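Long-range contacts in Cfl (Pectobacterium brasiliense, PDB 7A9J), which is a coronafacic acid ligase that probably activates its carboxylic acid substrate with ATP, as other AMP-binding enzymes do: residues F28-L33 with F50-L54; T213-P219 with A248-Y254; I438-N442 with A452-F456. The protein carries 1 engineered substitution. All coordinates share one frame; numbering follows the deposited sequence.

Interaction 1 (F28-L33 with F50-L54); sequences FRKHAL and FYNLL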
loop_
_atom_site.group_PDB
_atom_site.type_symbol
_atom_site.label_atom_id
_atom_site.label_comp_id
_atom_site.label_asym_id
_atom_site.label_seq_id
_atom_site.Cartn_x
_atom_site.Cartn_y
_atom_site.Cartn_z
ATOM N N PHE A 28 17.320 -12.358 -7.881
ATOM C CA PHE A 28 16.802 -12.053 -9.193
ATOM C C PHE A 28 17.692 -12.684 -10.275
ATOM O O PHE A 28 17.204 -13.286 -11.241
ATOM C CB PHE A 28 16.739 -10.522 -9.411
ATOM C CG PHE A 28 16.426 -10.199 -10.814
ATOM C CD1 PHE A 28 15.140 -10.314 -11.238
ATOM C CD2 PHE A 28 17.466 -9.918 -11.764
ATOM C CE1 PHE A 28 14.790 -10.077 -12.558
ATOM C CE2 PHE A 28 17.151 -9.713 -13.083
ATOM C CZ PHE A 28 15.812 -9.788 -13.508
ATOM N N ARG A 29 19.007 -12.474 -10.151
ATOM C CA ARG A 29 19.970 -12.919 -11.169
ATOM C C ARG A 29 19.859 -14.414 -11.378
ATOM O O ARG A 29 19.804 -14.903 -12.527
ATOM C CB ARG A 29 21.381 -12.579 -10.702
ATOM C CG ARG A 29 22.466 -13.039 -11.809
ATOM C CD ARG A 29 23.871 -12.683 -11.283
ATOM N NE ARG A 29 24.850 -13.413 -12.128
ATOM C CZ ARG A 29 25.085 -14.717 -12.020
ATOM N NH1 ARG A 29 24.441 -15.447 -11.110
ATOM N NH2 ARG A 29 25.990 -15.295 -12.810
ATOM N N LYS A 30 19.874 -15.149 -10.273
ATOM C CA LYS A 30 19.808 -16.598 -10.327
ATOM C C LYS A 30 18.575 -17.017 -11.107
ATOM O O LYS A 30 18.668 -17.778 -12.077
ATOM C CB LYS A 30 19.805 -17.181 -8.923
ATOM C CG LYS A 30 19.835 -18.709 -8.894
ATOM C CD LYS A 30 19.513 -19.224 -7.499
ATOM C CE LYS A 30 19.417 -20.752 -7.505
ATOM N NZ LYS A 30 19.414 -21.267 -6.116
ATOM N N HIS A 31 17.424 -16.425 -10.776
ATOM C CA HIS A 31 16.227 -16.769 -11.525
ATOM C C HIS A 31 16.298 -16.338 -12.987
ATOM O O HIS A 31 15.905 -17.095 -13.888
ATOM C CB HIS A 31 15.000 -16.178 -10.874
ATOM C CG HIS A 31 13.750 -16.691 -11.502
ATOM N ND1 HIS A 31 13.129 -17.840 -11.066
ATOM C CD2 HIS A 31 13.079 -16.299 -12.612
ATOM C CE1 HIS A 31 12.105 -18.114 -11.857
ATOM N NE2 HIS A 31 12.057 -17.202 -12.809
ATOM N N ALA A 32 16.787 -15.137 -13.263
ATOM C CA ALA A 32 16.875 -14.740 -14.652
ATOM C C ALA A 32 17.760 -15.703 -15.446
ATOM O O ALA A 32 17.492 -15.986 -16.620
ATOM C CB ALA A 32 17.404 -13.308 -14.755
ATOM N N LEU A 33 18.830 -16.209 -14.840
ATOM C CA LEU A 33 19.751 -17.008 -15.647
ATOM C C LEU A 33 19.217 -18.402 -15.903
ATOM O O LEU A 33 19.685 -19.087 -16.826
ATOM C CB LEU A 33 21.119 -17.058 -14.985
ATOM C CG LEU A 33 21.797 -15.721 -15.228
ATOM C CD1 LEU A 33 23.064 -15.735 -14.450
ATOM C CD2 LEU A 33 22.071 -15.406 -16.731
ATOM N N PHE A 50 13.298 -11.929 -18.722
ATOM C CA PHE A 50 14.216 -11.954 -17.570
ATOM C C PHE A 50 15.677 -11.727 -17.996
ATOM O O PHE A 50 16.407 -10.923 -17.379
ATOM C CB PHE A 50 14.099 -13.290 -16.839
ATOM C CG PHE A 50 12.972 -13.334 -15.840
ATOM C CD1 PHE A 50 13.189 -12.825 -14.564
ATOM C CD2 PHE A 50 11.710 -13.869 -16.161
ATOM C CE1 PHE A 50 12.164 -12.825 -13.557
ATOM C CE2 PHE A 50 10.671 -13.865 -15.144
ATOM C CZ PHE A 50 10.931 -13.367 -13.881
ATOM N N TYR A 51 16.101 -12.407 -19.058
ATOM C CA TYR A 51 17.497 -12.298 -19.472
ATOM C C TYR A 51 17.795 -10.878 -19.894
ATOM O O TYR A 51 18.798 -10.295 -19.465
ATOM C CB TYR A 51 17.817 -13.274 -20.591
ATOM C CG TYR A 51 19.294 -13.270 -20.967
ATOM C CD1 TYR A 51 20.213 -14.003 -20.218
ATOM C CD2 TYR A 51 19.760 -12.486 -21.968
ATOM C CE1 TYR A 51 21.545 -14.025 -20.545
ATOM C CE2 TYR A 51 21.125 -12.539 -22.341
ATOM C CZ TYR A 51 21.992 -13.257 -21.581
ATOM O OH TYR A 51 23.351 -13.257 -21.898
ATOM N N ASN A 52 16.924 -10.298 -20.723
ATOM C CA ASN A 52 17.200 -8.918 -21.179
ATOM C C ASN A 52 17.094 -7.883 -20.063
ATOM O O ASN A 52 17.775 -6.839 -20.121
ATOM C CB ASN A 52 16.309 -8.597 -22.371
ATOM C CG ASN A 52 16.847 -9.312 -23.698
ATOM O OD1 ASN A 52 18.091 -9.412 -23.905
ATOM N ND2 ASN A 52 15.958 -9.856 -24.547
ATOM N N LEU A 53 16.214 -8.105 -19.069
ATOM C CA LEU A 53 16.200 -7.228 -17.918
ATOM C C LEU A 53 17.505 -7.334 -17.139
ATOM O O LEU A 53 18.060 -6.308 -16.741
ATOM C CB LEU A 53 14.974 -7.538 -17.035
ATOM C CG LEU A 53 14.870 -6.814 -15.716
ATOM C CD1 LEU A 53 14.880 -5.327 -15.990
ATOM C CD2 LEU A 53 13.524 -7.252 -15.009
ATOM N N LEU A 54 18.035 -8.551 -16.940
ATOM C CA LEU A 54 19.362 -8.680 -16.338
ATOM C C LEU A 54 20.429 -7.935 -17.147
ATOM O O LEU A 54 21.294 -7.263 -16.573
ATOM C CB LEU A 54 19.739 -10.158 -16.155
ATOM C CG LEU A 54 21.163 -10.456 -15.660
ATOM C CD1 LEU A 54 21.368 -9.913 -14.198
ATOM C CD2 LEU A 54 21.445 -11.937 -15.732
#
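His31 turns the edge of its imidazole toward one face of the Phe50 ring, a T-shaped pair with the planes at 59°. His31 CD2 makes the closest approach, 3.7 Å from Phe50 CE1, and lies over that face toward the rim. At the edge of the same Phe50 ring is Phe28, whose CE1 is 3.8 Å from Phe50 CD1. The Phe28 ring in turn takes Leu54 CB at its own edge, near its plane, while its CZ meets Leu53 CD2 at 3.7 Å. With CG anti to the backbone N (chi1 171°), the Phe28 ring swings off its helix toward Leu53 and Leu54.

Two helices, 24-34 and 50-66, meet here in the AMP-binding region, their local axes 8.8 Å apart at 135°. Leu54 is a knob in the hole formed by Phe28, Arg29, Ala32 and Leu33. Its CD2 touches Leu33 CD2 at 3.7 Å, and the two side chains cross at about a right angle. Small Ala32 lets the backbones close in beside Phe50, its CB 3.9 Å from Phe50 CB. Farther out, Leu33 CD2 reaches the edge of the Tyr51 ring. Outside the segments, His31 stacks on His35, and Phe50 and Leu53 pack on Ala40 of strand 39-42.

Interaction 2 (T213-P219 with A248-Y254); sequences TKVTINP and AALQKGY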
loop_
_atom_site.group_PDB
_atom_site.type_symbol
_atom_site.label_atom_id
_atom_site.label_comp_id
_atom_site.label_asym_id
_atom_site.label_seq_id
_atom_site.Cartn_x
_atom_site.Cartn_y
_atom_site.Cartn_z
ATOM N N THR A 213 6.506 -10.478 1.722
ATOM C CA THR A 213 5.607 -10.145 0.624
ATOM C C THR A 213 5.307 -11.366 -0.248
ATOM O O THR A 213 4.190 -11.502 -0.755
ATOM C CB THR A 213 6.249 -9.013 -0.226
ATOM O OG1 THR A 213 6.564 -7.932 0.699
ATOM C CG2 THR A 213 5.245 -8.528 -1.262
ATOM N N LYS A 214 6.315 -12.212 -0.483
ATOM C CA LYS A 214 6.116 -13.418 -1.299
ATOM C C LYS A 214 4.930 -14.239 -0.828
ATOM O O LYS A 214 4.165 -14.726 -1.670
ATOM C CB LYS A 214 7.354 -14.325 -1.279
ATOM C CG LYS A 214 8.427 -13.812 -2.234
ATOM C CD LYS A 214 9.765 -14.606 -2.003
ATOM C CE LYS A 214 9.682 -16.087 -2.143
ATOM N NZ LYS A 214 11.118 -16.633 -2.128
ATOM N N VAL A 215 4.738 -14.356 0.509
ATOM C CA VAL A 215 3.622 -15.137 1.109
ATOM C C VAL A 215 2.261 -14.549 0.742
ATOM O O VAL A 215 1.246 -15.244 0.827
ATOM C CB VAL A 215 3.787 -15.210 2.692
ATOM C CG1 VAL A 215 2.653 -16.038 3.362
ATOM C CG2 VAL A 215 5.129 -15.829 2.989
ATOM N N THR A 216 2.206 -13.268 0.378
ATOM C CA THR A 216 0.954 -12.606 0.056
ATOM C C THR A 216 0.641 -12.582 -1.431
ATOM O O THR A 216 -0.454 -12.113 -1.803
ATOM C CB THR A 216 0.922 -11.148 0.567
ATOM O OG1 THR A 216 1.680 -10.306 -0.289
ATOM C CG2 THR A 216 1.446 -11.046 2.040
ATOM N N ILE A 217 1.500 -13.166 -2.272
ATOM C CA ILE A 217 1.222 -13.118 -3.708
ATOM C C ILE A 217 0.893 -14.533 -4.156
ATOM O O ILE A 217 1.814 -15.342 -4.402
ATOM C CB ILE A 217 2.410 -12.588 -4.514
ATOM C CG1 ILE A 217 2.868 -11.230 -3.986
ATOM C CG2 ILE A 217 1.994 -12.543 -6.062
ATOM C CD1 ILE A 217 4.053 -10.665 -4.757
ATOM N N ASN A 218 -0.392 -14.809 -4.339
ATOM C CA ASN A 218 -0.879 -16.180 -4.519
ATOM C C ASN A 218 -1.895 -16.187 -5.651
ATOM O O ASN A 218 -3.092 -16.409 -5.446
ATOM C CB ASN A 218 -1.466 -16.727 -3.200
ATOM C CG ASN A 218 -0.486 -16.707 -2.099
ATOM O OD1 ASN A 218 0.505 -17.435 -2.140
ATOM N ND2 ASN A 218 -0.759 -15.900 -1.042
ATOM N N PRO A 219 -1.425 -16.029 -6.900
ATOM C CA PRO A 219 -2.337 -16.172 -8.041
ATOM C C PRO A 219 -2.884 -17.588 -8.092
ATOM O O PRO A 219 -2.236 -18.545 -7.661
ATOM C CB PRO A 219 -1.437 -15.897 -9.278
ATOM C CG PRO A 219 -0.005 -16.005 -8.778
ATOM C CD PRO A 219 -0.004 -15.876 -7.280
ATOM N N ALA A 248 9.252 -9.457 -5.152
ATOM C CA ALA A 248 8.755 -10.767 -4.751
ATOM C C ALA A 248 8.173 -11.517 -5.931
ATOM O O ALA A 248 8.416 -12.722 -6.057
ATOM C CB ALA A 248 7.667 -10.606 -3.640
ATOM N N ALA A 249 7.426 -10.823 -6.807
ATOM C CA ALA A 249 6.842 -11.481 -7.969
ATOM C C ALA A 249 7.934 -12.018 -8.897
ATOM O O ALA A 249 7.884 -13.157 -9.330
ATOM C CB ALA A 249 5.979 -10.519 -8.802
ATOM N N LEU A 250 8.929 -11.184 -9.197
ATOM C CA LEU A 250 10.024 -11.615 -10.071
ATOM C C LEU A 250 10.779 -12.780 -9.463
ATOM O O LEU A 250 11.073 -13.745 -10.166
ATOM C CB LEU A 250 10.959 -10.435 -10.365
ATOM C CG LEU A 250 10.290 -9.306 -11.156
ATOM C CD1 LEU A 250 11.243 -8.070 -11.231
ATOM C CD2 LEU A 250 9.965 -9.789 -12.576
ATOM N N GLN A 251 11.030 -12.753 -8.152
ATOM C CA GLN A 251 11.687 -13.883 -7.484
ATOM C C GLN A 251 10.855 -15.158 -7.487
ATOM O O GLN A 251 11.415 -16.253 -7.546
ATOM C CB GLN A 251 12.024 -13.555 -6.047
ATOM C CG GLN A 251 13.168 -12.649 -5.983
ATOM C CD GLN A 251 13.501 -12.331 -4.489
ATOM O OE1 GLN A 251 13.374 -13.192 -3.579
ATOM N NE2 GLN A 251 13.880 -11.126 -4.265
ATOM N N LYS A 252 9.546 -15.045 -7.550
ATOM C CA LYS A 252 8.715 -16.240 -7.754
ATOM C C LYS A 252 8.586 -16.627 -9.229
ATOM O O LYS A 252 7.914 -17.626 -9.544
ATOM C CB LYS A 252 7.329 -15.956 -7.140
ATOM C CG LYS A 252 7.407 -15.835 -5.613
ATOM C CD LYS A 252 6.005 -15.650 -4.875
ATOM C CE LYS A 252 5.308 -16.963 -4.843
ATOM N NZ LYS A 252 4.167 -16.807 -4.025
ATOM N N GLY A 253 9.208 -15.876 -10.129
ATOM C CA GLY A 253 9.167 -16.160 -11.560
ATOM C C GLY A 253 7.930 -15.674 -12.280
ATOM O O GLY A 253 7.727 -16.048 -13.451
ATOM N N TYR A 254 7.121 -14.828 -11.643
ATOM C CA TYR A 254 5.967 -14.236 -12.300
ATOM C C TYR A 254 6.388 -13.034 -13.119
ATOM O O TYR A 254 7.431 -12.426 -12.858
ATOM C CB TYR A 254 4.968 -13.771 -11.233
ATOM C CG TYR A 254 4.505 -14.831 -10.251
ATOM C CD1 TYR A 254 4.503 -16.168 -10.606
ATOM C CD2 TYR A 254 4.018 -14.447 -8.970
ATOM C CE1 TYR A 254 4.060 -17.145 -9.703
ATOM C CE2 TYR A 254 3.593 -15.413 -8.041
ATOM C CZ TYR A 254 3.593 -16.749 -8.446
ATOM O OH TYR A 254 3.172 -17.734 -7.579
HETATM O O HOH W 1 13.184 -16.145 -3.657
HETATM O O HOH W 2 10.957 -17.795 -4.828
#
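Lys252 NZ donates to two backbone carbonyls, Ile217 O at 2.8 Å and Lys214 O at 3.1 Å. At Lys214 O the ammonium is tilted 35° from the carbonyl plane. Lys214 O also accepts from Ile217 N, which comes from the opposite face, so one oxygen serves both the type I turn 214-217 and the lysine. A bend at chi3 (76°) steers the Lys252 chain onto this pair. The Lys214 ammonium is tied to Gln251 through two waters: one, 2.6 Å from Lys214 NZ, donates to Gln251 OE1, the other to Gln251 O.

The turn lies at the C-terminal end of helix 203-214, while helix 240-251 ends in a Schellman motif at Gly253, whose positive phi turns the chain out of the helix, directing Tyr254 at the turn. Lys252 CB lies over the centre of one face of the Tyr254 ring. Ile217 CG2 meets the ring's edge, 3.8 Å from Tyr254 CE2, and Pro219 CG comes within 3.7 Å of Tyr254 CZ. Ala248 CB touches both Lys214 CG (3.6 Å) and Ile217 CD1 (3.8 Å). Ile217, Ala249 and Tyr254 rest on Ile231 of strand 230-233, and the Thr213 side chain lies about 7 Å from the bound 6-ethyl-1-oxo-indene-4-carboxylic acid.

Interaction 3 (I438-N442 with A452-F456); sequences IEIEN and ASVVF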
loop_
_atom_site.group_PDB
_atom_site.type_symbol
_atom_site.label_atom_id
_atom_site.label_comp_id
_atom_site.label_asym_id
_atom_site.label_seq_id
_atom_site.Cartn_x
_atom_site.Cartn_y
_atom_site.Cartn_z
ATOM N N ILE A 438 -16.810 0.549 14.184
ATOM C CA ILE A 438 -16.677 -0.312 13.020
ATOM C C ILE A 438 -17.499 -1.587 13.191
ATOM O O ILE A 438 -18.080 -2.098 12.210
ATOM C CB ILE A 438 -15.187 -0.587 12.731
ATOM C CG1 ILE A 438 -15.064 -1.176 11.333
ATOM C CG2 ILE A 438 -14.567 -1.607 13.675
ATOM C CD1 ILE A 438 -13.649 -1.369 10.914
ATOM N N GLU A 439 -17.620 -2.090 14.428
ATOM C CA GLU A 439 -18.416 -3.292 14.643
ATOM C C GLU A 439 -19.915 -3.005 14.459
ATOM O O GLU A 439 -20.648 -3.812 13.862
ATOM C CB GLU A 439 -18.127 -3.841 16.055
ATOM C CG GLU A 439 -18.943 -5.053 16.483
ATOM C CD GLU A 439 -19.121 -5.166 18.018
ATOM O OE1 GLU A 439 -18.201 -4.808 18.789
ATOM O OE2 GLU A 439 -20.206 -5.609 18.465
ATOM N N ILE A 440 -20.387 -1.847 14.942
ATOM C CA ILE A 440 -21.799 -1.516 14.778
ATOM C C ILE A 440 -22.124 -1.273 13.315
ATOM O O ILE A 440 -23.175 -1.710 12.823
ATOM C CB ILE A 440 -22.177 -0.289 15.620
ATOM C CG1 ILE A 440 -21.887 -0.538 17.092
ATOM C CG2 ILE A 440 -23.670 0.041 15.405
ATOM C CD1 ILE A 440 -22.036 0.707 17.932
ATOM N N GLU A 441 -21.254 -0.526 12.618
ATOM C CA GLU A 441 -21.429 -0.274 11.185
ATOM C C GLU A 441 -21.525 -1.573 10.411
ATOM O O GLU A 441 -22.370 -1.713 9.514
ATOM C CB GLU A 441 -20.257 0.564 10.648
ATOM C CG GLU A 441 -20.235 2.018 11.137
ATOM C CD GLU A 441 -18.845 2.652 11.095
ATOM O OE1 GLU A 441 -17.917 2.133 10.382
ATOM O OE2 GLU A 441 -18.688 3.709 11.718
ATOM N N ASN A 442 -20.679 -2.550 10.751
ATOM C CA ASN A 442 -20.712 -3.808 10.017
ATOM C C ASN A 442 -22.055 -4.503 10.169
ATOM O O ASN A 442 -22.573 -5.073 9.212
ATOM C CB ASN A 442 -19.583 -4.735 10.461
ATOM C CG ASN A 442 -19.617 -6.069 9.725
ATOM O OD1 ASN A 442 -19.363 -6.139 8.512
ATOM N ND2 ASN A 442 -19.956 -7.132 10.447
ATOM N N ALA A 452 -25.394 2.275 3.535
ATOM C CA ALA A 452 -24.139 2.654 4.151
ATOM C C ALA A 452 -24.474 3.255 5.499
ATOM O O ALA A 452 -25.622 3.614 5.776
ATOM C CB ALA A 452 -23.352 3.649 3.299
ATOM N N SER A 453 -23.458 3.351 6.336
ATOM C CA SER A 453 -23.693 3.826 7.684
ATOM C C SER A 453 -22.363 4.254 8.272
ATOM O O SER A 453 -21.319 3.689 7.933
ATOM C CB SER A 453 -24.343 2.730 8.537
ATOM O OG SER A 453 -24.351 3.149 9.885
ATOM N N VAL A 454 -22.396 5.271 9.130
ATOM C CA VAL A 454 -21.239 5.664 9.926
ATOM C C VAL A 454 -21.740 5.880 11.359
ATOM O O VAL A 454 -22.768 6.546 11.564
ATOM C CB VAL A 454 -20.574 6.955 9.405
ATOM C CG1 VAL A 454 -19.431 7.362 10.312
ATOM C CG2 VAL A 454 -20.013 6.774 7.982
ATOM N N VAL A 455 -21.025 5.314 12.346
ATOM C CA VAL A 455 -21.413 5.411 13.762
ATOM C C VAL A 455 -20.366 6.237 14.502
ATOM O O VAL A 455 -19.167 6.081 14.270
ATOM C CB VAL A 455 -21.581 4.009 14.389
ATOM C CG1 VAL A 455 -21.771 4.081 15.922
ATOM C CG2 VAL A 455 -22.733 3.261 13.746
ATOM N N PHE A 456 -20.814 7.151 15.374
ATOM C CA PHE A 456 -19.898 7.985 16.138
ATOM C C PHE A 456 -20.612 8.389 17.429
ATOM O O PHE A 456 -21.778 8.059 17.644
ATOM C CB PHE A 456 -19.486 9.259 15.393
ATOM C CG PHE A 456 -20.672 10.122 14.910
ATOM C CD1 PHE A 456 -21.258 9.881 13.680
ATOM C CD2 PHE A 456 -21.172 11.211 15.690
ATOM C CE1 PHE A 456 -22.319 10.636 13.224
ATOM C CE2 PHE A 456 -22.245 12.016 15.199
ATOM C CZ PHE A 456 -22.815 11.722 13.990
#
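Glu441 and Val455 meet through a hydrogen bond and through carbon contacts. Glu441 OE2 accepts the backbone N-H of Val455 at 2.9 Å in an almost straight bond, with an N-H...O angle of 175°. The hydrogen arrives on the anti side of the carboxylate, 22° out of its plane. The Glu441 chain runs extended beyond CG, which carries the carboxylate from the helix to the strand. On the way its CG passes 3.8 Å from Val455 CG2 and the same distance from Ser453 O. Glu441 OE1 makes a salt bridge to Arg517, which would probably favour the charged form of the carboxylate.

This is a helix laid against an edge strand in the C-terminal domain of the ligase. Helix 437-445 runs roughly antiparallel to strand 450-460, with the local axes 7.4 Å apart at 151°. Strand 464-473 pairs with the other side of strand 450-460, and the carboxylate thus takes an amide that points away from that neighbour.

Val455 directs both methyls at Ile440, which has the third-largest share of the buried surface. Val455 CG2 meets Ile440 CG2 at 3.7 Å, and Val455 CG1 meets Ile440 CD1 at 3.9 Å, the two side chains crossing at about a right angle. Pro437 and Leu444 of the same helix also touch Val455, while Ile467 packs on it from strand 464-473.

From the N terminus the three contacts come one after another, none nested or crossed. Interaction 1 closes a 16-residue connection that holds strands 39-42 and 47-49 and brings helix 24-34 onto helix 50-66. Interaction 2 closes 28 residues, including strand 230-233, and ties the ends of helices 203-214 and 240-251 together. These two share an interface: His31 NE2 lies 3.3 Å from Gly253 CA, and Phe50 CE1 packs 3.7 Å from Leu250 O. Interaction 3 closes the shortest loop, nine residues, within the C-terminal domain. It stands apart, its centre about 49 Å from that of interaction 1 and 35 Å from that of interaction 2.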